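Polyketide synthase type I (PDB 5KKU) probably removes water from beta-hydroxyacyl intermediates, this chain being the N-terminal dehydratase domain of a modular synthase in the difficidin assembly line. Local coordinates at residues H75-F80 and T92-K97; Q13-T18 and Q64-S69; M41-A46 and I55-I60. All coordinates share one frame; numbering follows the deposited sequence.

Contact 1: residues H75-F80 and T92-K97; sequences HLYVTF and TSEKAK
The shortest polar bond between residues 75-80 and 92-97 joins Tyr77 N to Thr92 O at 2.8 Å, and Thr92 N answers to Tyr77 O. Two residues along, His75 and Glu94 exchange a second couple of N-H...O=C bonds. Between these hydrogen-bonded pairs sits the non-hydrogen-bonded pair Leu76-Ser93, where Leu76 CD1 rests 3.6 Å from Ser93 CB. The result is a regular antiparallel hairpin ladder.

Side chains reinforce it on the face of His75, Tyr77 and Glu94. Glu94 reaches OE1 to the edge of the Tyr77 ring because its chain runs out extended, CG lying beside the carbonyl carbon (chi1 -175°), and there Tyr77 OH donates to it at 2.9 Å. Ring and carboxylate planes lie only 30° apart, so the two flat groups meet nearly coplanar; Glu94 OE2 meanwhile accepts from Gly103 N. Next to them Ala96 CB makes a CH-pi contact over the centre of the His75 ring, 3.8 Å from its centroid.

The hairpin is part of the N-terminal hotdog fold: strand 9-15 pairs with 73-83, strand 107-116 with 86-97, and on the opposite face Leu76 packs against Leu38 of helix 37-49.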
# COMPACT_ATOMS: atom_id res chain seq x y z
N HIS A 75 -16.30 6.81 8.20
CA HIS A 75 -16.99 5.67 7.67
C HIS A 75 -16.70 5.52 6.23
O HIS A 75 -16.84 6.43 5.50
CB HIS A 75 -18.49 5.77 7.86
CG HIS A 75 -18.94 5.42 9.23
ND1 HIS A 75 -20.26 5.32 9.57
CD2 HIS A 75 -18.25 5.18 10.35
CE1 HIS A 75 -20.36 5.02 10.83
NE2 HIS A 75 -19.15 4.91 11.33
N LEU A 76 -16.31 4.36 5.79
CA LEU A 76 -16.02 4.11 4.41
C LEU A 76 -17.11 3.26 3.76
O LEU A 76 -17.67 2.41 4.35
CB LEU A 76 -14.68 3.40 4.31
CG LEU A 76 -13.42 4.25 4.35
CD1 LEU A 76 -13.37 5.16 5.55
CD2 LEU A 76 -12.19 3.40 4.24
N TYR A 77 -17.43 3.53 2.52
CA TYR A 77 -18.42 2.76 1.79
C TYR A 77 -17.79 2.05 0.59
O TYR A 77 -17.40 2.68 -0.35
CB TYR A 77 -19.58 3.65 1.37
CG TYR A 77 -20.24 4.41 2.48
CD1 TYR A 77 -21.00 3.77 3.40
CD2 TYR A 77 -20.08 5.76 2.61
CE1 TYR A 77 -21.60 4.45 4.41
CE2 TYR A 77 -20.69 6.45 3.62
CZ TYR A 77 -21.45 5.76 4.52
OH TYR A 77 -22.06 6.38 5.52
N VAL A 78 -17.68 0.74 0.66
CA VAL A 78 -17.12 -0.05 -0.43
C VAL A 78 -18.20 -0.62 -1.30
O VAL A 78 -18.97 -1.43 -0.88
CB VAL A 78 -16.18 -1.17 0.07
CG1 VAL A 78 -15.49 -1.82 -1.08
CG2 VAL A 78 -15.13 -0.65 0.99
N THR A 79 -18.25 -0.23 -2.54
CA THR A 79 -19.34 -0.62 -3.41
C THR A 79 -18.90 -1.51 -4.55
O THR A 79 -18.15 -1.11 -5.38
CB THR A 79 -20.05 0.61 -3.99
OG1 THR A 79 -20.65 1.33 -2.95
CG2 THR A 79 -21.11 0.24 -4.98
N PHE A 80 -19.38 -2.73 -4.57
CA PHE A 80 -19.12 -3.64 -5.67
C PHE A 80 -20.17 -3.49 -6.76
O PHE A 80 -21.33 -3.63 -6.50
CB PHE A 80 -19.08 -5.06 -5.18
CG PHE A 80 -17.90 -5.37 -4.32
CD1 PHE A 80 -17.87 -5.01 -2.99
CD2 PHE A 80 -16.84 -6.04 -4.82
CE1 PHE A 80 -16.77 -5.27 -2.21
CE2 PHE A 80 -15.76 -6.32 -4.04
CZ PHE A 80 -15.73 -5.93 -2.73
N THR A 92 -15.63 5.18 -1.01
CA THR A 92 -15.79 6.55 -0.62
C THR A 92 -15.81 6.60 0.89
O THR A 92 -15.84 5.60 1.50
CB THR A 92 -17.08 7.15 -1.18
OG1 THR A 92 -18.19 6.40 -0.73
CG2 THR A 92 -17.05 7.14 -2.60
N SER A 93 -15.87 7.79 1.44
CA SER A 93 -15.90 7.94 2.88
C SER A 93 -16.53 9.21 3.39
O SER A 93 -16.68 10.16 2.70
CB SER A 93 -14.50 7.81 3.44
OG SER A 93 -13.63 8.64 2.79
N GLU A 94 -16.84 9.22 4.66
CA GLU A 94 -17.57 10.29 5.26
C GLU A 94 -17.20 10.47 6.69
O GLU A 94 -16.82 9.54 7.28
CB GLU A 94 -19.03 9.91 5.19
CG GLU A 94 -20.04 10.90 5.64
CD GLU A 94 -21.33 10.25 6.05
OE1 GLU A 94 -21.67 9.21 5.54
OE2 GLU A 94 -22.02 10.83 6.87
N LYS A 95 -17.32 11.67 7.22
CA LYS A 95 -17.05 11.90 8.61
C LYS A 95 -18.09 11.19 9.50
O LYS A 95 -19.25 11.11 9.16
CB LYS A 95 -17.01 13.38 8.92
CG LYS A 95 -15.72 14.11 8.69
CD LYS A 95 -15.89 15.58 9.10
CE LYS A 95 -14.98 16.58 8.42
NZ LYS A 95 -15.14 16.70 6.97
N ALA A 96 -17.68 10.68 10.64
CA ALA A 96 -18.61 10.15 11.61
C ALA A 96 -18.14 10.47 13.00
O ALA A 96 -17.04 10.82 13.20
CB ALA A 96 -18.75 8.67 11.44
N LYS A 97 -19.01 10.32 13.97
CA LYS A 97 -18.69 10.56 15.35
C LYS A 97 -19.49 9.63 16.27
O LYS A 97 -20.65 9.45 16.10
CB LYS A 97 -18.91 12.01 15.72
CG LYS A 97 -18.09 12.47 16.88
CD LYS A 97 -17.88 13.97 16.91
CE LYS A 97 -17.18 14.39 18.18
NZ LYS A 97 -17.20 15.84 18.48

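Contact 2: residues Q13-T18 and Q64-S69; sequences QKISHT and QPVVTS
His17 meets Thr68 and Ser69 where two loops of the N-terminal hotdog fold come together, just past the end of strand 9-15 and beside the short strand 66-67. The principle illustrated is that a contact may be dense at one end and slack at the other.

The dense end is the imidazole of His17. Its CG is anti to the backbone N (chi1 -174°), which carries the ring over the peptide of Ser69. Ser69 C lies 3.1 Å above the ring plane, offset toward the rim, and Ser69 O comes within 3.0 Å of His17 CG. Thr68 instead approaches the ring at its edge: Thr68 OG1 and His17 ND1 share a hydrogen bond of 2.9 Å in which either could be the donor. One face and one edge of the imidazole are thus engaged by consecutive residues, an arrangement that limits how the ring can turn. The backbone of His17 is held as well, its N bonded to Asp73 OD1 and its O to Arg31 NH1.

Toward strand 9-15 the fit relaxes. Ile15 CG2 and Val66 CG1 are 4.2 Å apart, each residue offering a single methyl group, although both are buried. The outer side, formed by Ser16 and Thr18, turns from residues 64-69 toward solvent, and its two hydroxyls are linked by no more than a weak bond of 3.5 Å between Ser16 OG and Thr18 OG1. The side chain of Thr68 lies about 10 Å from that of His25, the predicted proton acceptor, so the contact is near, but not part of, the predicted site. Between the tight and slack parts stands the methyl of Thr68, whose CG2 lies 3.9 Å from Ile15 O.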
# COMPACT_ATOMS: atom_id res chain seq x y z
N GLN A 13 -17.26 -0.02 6.15
CA GLN A 13 -16.08 -0.22 6.97
C GLN A 13 -15.78 1.00 7.82
O GLN A 13 -16.01 2.07 7.41
CB GLN A 13 -14.90 -0.54 6.11
CG GLN A 13 -14.97 -1.85 5.38
CD GLN A 13 -14.75 -3.01 6.28
OE1 GLN A 13 -13.65 -3.26 6.67
NE2 GLN A 13 -15.79 -3.64 6.66
N LYS A 14 -15.24 0.81 9.00
CA LYS A 14 -14.96 1.91 9.88
C LYS A 14 -13.49 2.18 10.12
O LYS A 14 -12.79 1.34 10.53
CB LYS A 14 -15.61 1.67 11.22
CG LYS A 14 -17.05 1.28 11.13
CD LYS A 14 -17.72 1.43 12.46
CE LYS A 14 -19.21 1.32 12.34
NZ LYS A 14 -19.59 0.10 11.60
N ILE A 15 -13.03 3.37 9.84
CA ILE A 15 -11.68 3.77 10.17
C ILE A 15 -11.71 4.84 11.26
O ILE A 15 -11.91 5.97 11.00
CB ILE A 15 -10.94 4.34 8.96
CG1 ILE A 15 -10.82 3.34 7.84
CG2 ILE A 15 -9.57 4.83 9.35
CD1 ILE A 15 -10.24 2.01 8.23
N SER A 16 -11.51 4.45 12.49
CA SER A 16 -11.51 5.41 13.58
C SER A 16 -10.18 6.10 13.80
O SER A 16 -9.18 5.63 13.37
CB SER A 16 -11.98 4.76 14.84
OG SER A 16 -11.09 3.78 15.24
N HIS A 17 -10.20 7.20 14.49
CA HIS A 17 -9.02 7.98 14.83
C HIS A 17 -8.02 7.18 15.64
O HIS A 17 -6.86 7.42 15.54
CB HIS A 17 -9.44 9.28 15.55
CG HIS A 17 -8.33 10.23 15.83
ND1 HIS A 17 -7.63 10.86 14.84
CD2 HIS A 17 -7.79 10.65 16.99
CE1 HIS A 17 -6.72 11.63 15.37
NE2 HIS A 17 -6.78 11.51 16.67
N THR A 18 -8.49 6.21 16.42
CA THR A 18 -7.67 5.35 17.24
C THR A 18 -7.14 4.10 16.55
O THR A 18 -6.41 3.34 17.11
CB THR A 18 -8.33 4.93 18.55
OG1 THR A 18 -9.57 4.32 18.29
CG2 THR A 18 -8.52 6.10 19.43
N GLN A 64 -8.38 10.22 -2.64
CA GLN A 64 -8.46 11.23 -1.62
C GLN A 64 -7.93 10.44 -0.40
O GLN A 64 -8.32 9.35 -0.21
CB GLN A 64 -9.79 11.89 -1.42
CG GLN A 64 -9.75 13.21 -0.76
CD GLN A 64 -9.28 14.34 -1.63
OE1 GLN A 64 -8.17 14.35 -2.03
NE2 GLN A 64 -10.12 15.28 -1.88
N PRO A 65 -7.04 11.00 0.38
CA PRO A 65 -6.55 10.32 1.56
C PRO A 65 -7.61 10.24 2.64
O PRO A 65 -8.32 11.17 2.76
CB PRO A 65 -5.39 11.20 1.99
CG PRO A 65 -5.74 12.52 1.54
CD PRO A 65 -6.40 12.31 0.23
N VAL A 66 -7.77 9.13 3.33
CA VAL A 66 -8.64 9.06 4.48
C VAL A 66 -7.93 9.65 5.70
O VAL A 66 -7.02 9.08 6.20
CB VAL A 66 -9.10 7.62 4.76
CG1 VAL A 66 -9.76 7.49 6.11
CG2 VAL A 66 -10.01 7.10 3.69
N VAL A 67 -8.37 10.82 6.14
CA VAL A 67 -7.81 11.52 7.27
C VAL A 67 -8.73 11.46 8.49
O VAL A 67 -9.87 11.75 8.39
CB VAL A 67 -7.50 12.97 6.91
CG1 VAL A 67 -7.19 13.82 8.11
CG2 VAL A 67 -6.36 13.02 5.94
N THR A 68 -8.17 11.19 9.65
CA THR A 68 -8.92 11.22 10.89
C THR A 68 -8.54 12.34 11.80
O THR A 68 -7.53 12.93 11.65
CB THR A 68 -8.89 9.89 11.66
OG1 THR A 68 -7.61 9.67 12.22
CG2 THR A 68 -9.18 8.79 10.78
N SER A 69 -9.35 12.59 12.79
CA SER A 69 -9.15 13.65 13.73
C SER A 69 -9.66 13.26 15.11
O SER A 69 -10.40 12.34 15.23
CB SER A 69 -9.85 14.89 13.22
OG SER A 69 -9.85 15.94 14.12

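Contact 3: residues M41-A46 and I55-I60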
# COMPACT_ATOMS: atom_id res chain seq x y z
N MET A 41 -8.51 -4.14 2.57
CA MET A 41 -9.94 -4.04 2.80
C MET A 41 -10.71 -4.77 1.73
O MET A 41 -11.62 -5.46 2.05
CB MET A 41 -10.36 -2.58 2.96
CG MET A 41 -11.81 -2.17 2.92
SD MET A 41 -12.10 -0.46 3.35
CE MET A 41 -11.24 -0.42 4.84
N LEU A 42 -10.34 -4.58 0.48
CA LEU A 42 -11.00 -5.21 -0.63
C LEU A 42 -10.92 -6.72 -0.58
O LEU A 42 -11.85 -7.38 -0.82
CB LEU A 42 -10.48 -4.71 -1.95
CG LEU A 42 -11.29 -3.59 -2.54
CD1 LEU A 42 -11.05 -2.31 -1.81
CD2 LEU A 42 -10.98 -3.44 -4.00
N TYR A 43 -9.76 -7.22 -0.22
CA TYR A 43 -9.55 -8.63 -0.07
C TYR A 43 -10.36 -9.22 1.08
O TYR A 43 -10.83 -10.29 0.95
CB TYR A 43 -8.07 -8.95 0.07
CG TYR A 43 -7.37 -9.22 -1.23
CD1 TYR A 43 -7.44 -10.43 -1.83
CD2 TYR A 43 -6.66 -8.23 -1.86
CE1 TYR A 43 -6.80 -10.65 -3.01
CE2 TYR A 43 -6.02 -8.45 -3.03
CZ TYR A 43 -6.09 -9.68 -3.58
OH TYR A 43 -5.49 -9.90 -4.74
N ARG A 44 -10.51 -8.51 2.19
CA ARG A 44 -11.30 -9.00 3.28
C ARG A 44 -12.76 -9.06 2.90
O ARG A 44 -13.42 -9.99 3.22
CB ARG A 44 -11.16 -8.18 4.54
CG ARG A 44 -9.79 -8.07 5.14
CD ARG A 44 -9.81 -7.34 6.46
NE ARG A 44 -10.83 -6.31 6.54
CZ ARG A 44 -10.57 -5.04 6.48
NH1 ARG A 44 -9.34 -4.66 6.34
NH2 ARG A 44 -11.50 -4.16 6.54
N LEU A 45 -13.25 -8.02 2.24
CA LEU A 45 -14.64 -7.89 1.83
C LEU A 45 -15.00 -8.80 0.69
O LEU A 45 -16.06 -9.32 0.68
CB LEU A 45 -14.98 -6.46 1.46
CG LEU A 45 -15.05 -5.46 2.59
CD1 LEU A 45 -15.46 -4.12 2.10
CD2 LEU A 45 -15.99 -5.90 3.67
N ALA A 46 -14.14 -8.94 -0.30
CA ALA A 46 -14.40 -9.81 -1.40
C ALA A 46 -14.77 -11.17 -0.86
O ALA A 46 -15.70 -11.76 -1.28
CB ALA A 46 -13.20 -9.93 -2.29
N ILE A 55 -9.03 -13.63 -5.77
CA ILE A 55 -9.21 -12.54 -6.72
C ILE A 55 -8.05 -11.56 -6.71
O ILE A 55 -7.28 -11.49 -5.75
CB ILE A 55 -10.52 -11.77 -6.46
CG1 ILE A 55 -10.45 -11.04 -5.12
CG2 ILE A 55 -11.71 -12.72 -6.48
CD1 ILE A 55 -9.65 -9.76 -5.17
N GLU A 56 -7.94 -10.79 -7.79
CA GLU A 56 -6.89 -9.80 -7.92
C GLU A 56 -7.48 -8.43 -8.24
O GLU A 56 -8.70 -8.29 -8.38
CB GLU A 56 -5.90 -10.21 -9.01
CG GLU A 56 -6.47 -10.16 -10.42
CD GLU A 56 -5.58 -10.84 -11.44
OE1 GLU A 56 -4.83 -11.76 -11.05
OE2 GLU A 56 -5.62 -10.46 -12.62
N LEU A 57 -6.62 -7.43 -8.35
CA LEU A 57 -7.04 -6.10 -8.64
C LEU A 57 -6.30 -5.47 -9.80
O LEU A 57 -5.15 -5.68 -9.97
CB LEU A 57 -6.96 -5.23 -7.41
CG LEU A 57 -7.47 -5.79 -6.12
CD1 LEU A 57 -7.00 -4.99 -4.95
CD2 LEU A 57 -8.97 -5.89 -6.08
N ARG A 58 -6.98 -4.70 -10.60
CA ARG A 58 -6.38 -4.04 -11.71
C ARG A 58 -6.81 -2.58 -11.82
O ARG A 58 -7.82 -2.23 -11.35
CB ARG A 58 -6.68 -4.77 -13.00
CG ARG A 58 -6.46 -6.24 -12.93
CD ARG A 58 -6.60 -6.84 -14.30
NE ARG A 58 -6.51 -8.28 -14.28
CZ ARG A 58 -7.03 -9.05 -15.22
NH1 ARG A 58 -7.67 -8.53 -16.22
NH2 ARG A 58 -6.91 -10.36 -15.13
N GLN A 59 -6.05 -1.78 -12.53
CA GLN A 59 -6.34 -0.38 -12.74
C GLN A 59 -6.76 0.33 -11.48
O GLN A 59 -7.69 1.05 -11.45
CB GLN A 59 -7.36 -0.18 -13.84
CG GLN A 59 -7.08 -0.92 -15.11
CD GLN A 59 -5.73 -0.63 -15.70
OE1 GLN A 59 -5.44 0.48 -16.04
NE2 GLN A 59 -4.91 -1.64 -15.82
N ILE A 60 -6.00 0.18 -10.42
CA ILE A 60 -6.23 0.86 -9.18
C ILE A 60 -5.90 2.33 -9.25
O ILE A 60 -4.92 2.71 -9.78
CB ILE A 60 -5.41 0.23 -8.08
CG1 ILE A 60 -5.73 -1.23 -8.00
CG2 ILE A 60 -5.65 0.91 -6.76
CD1 ILE A 60 -4.89 -1.99 -7.03
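The long helix of the N-terminal hotdog fold meets a strand of the sheet that curls around it here, with the axes of 41-46 and 55-58 9.7 Å apart and running at 140° to each other. Such a helix-on-sheet interface is usually oily, and this one adds a buried polar link. Tyr43 OH donates to Ile55 O at 2.6 Å, in the plane of the carbonyl and on a lone pair. The same hydroxyl is also hydrogen-bonded to Met229 N, so it joins the helix to two paired strands, 55-62 and 219-229.

Around that bond the apolar contacts close. Ile55 takes a first torsion (chi1 67°) that sets CG1 between its backbone N and carbonyl carbon, and from there CD1 reaches over one face of the Tyr43 ring, 4.0 Å from the centroid. Ile55 CG1 also lies 4.1 Å from Ala46 CB. One turn earlier on the helix, Leu42 CD2 meets Leu57 CD2 at 3.8 Å.

On the other side of the strand, Arg58 grips Glu56 side-on, NE and NH2 both bonding to OE2, while Glu56 OE1 forms a salt bridge with Arg226. Beyond it Gln59 and Ile60 both face Ile224 in a G1 beta bulge, where the chain turns a corner. A long central helix packed by its apolar side chains against a curled antiparallel sheet is the layout of the hotdog fold.

Three contacts illustrate how one hotdog core is assembled from shared elements. Contacts 1 and 2, whose centres are about 9 Å apart, are joined through neighbouring strands: Leu76 N probably bonds to Gln13 O at 2.8 Å, and Ser93 OG lies 4.0 Å from Val66 CG2. The centre of contact 3 sits about 17 Å from that of contact 1 and 19 Å from that of contact 2, yet its helix touches both. Val78 CG2 packs 3.7 Å from Leu45 CD1, and Gln13 CG lies 3.8 Å from Met41 SD. Of the three, contact 2 alone comes near a predicted catalytic residue, His25; contacts 1 and 3 lie away from the predicted sites.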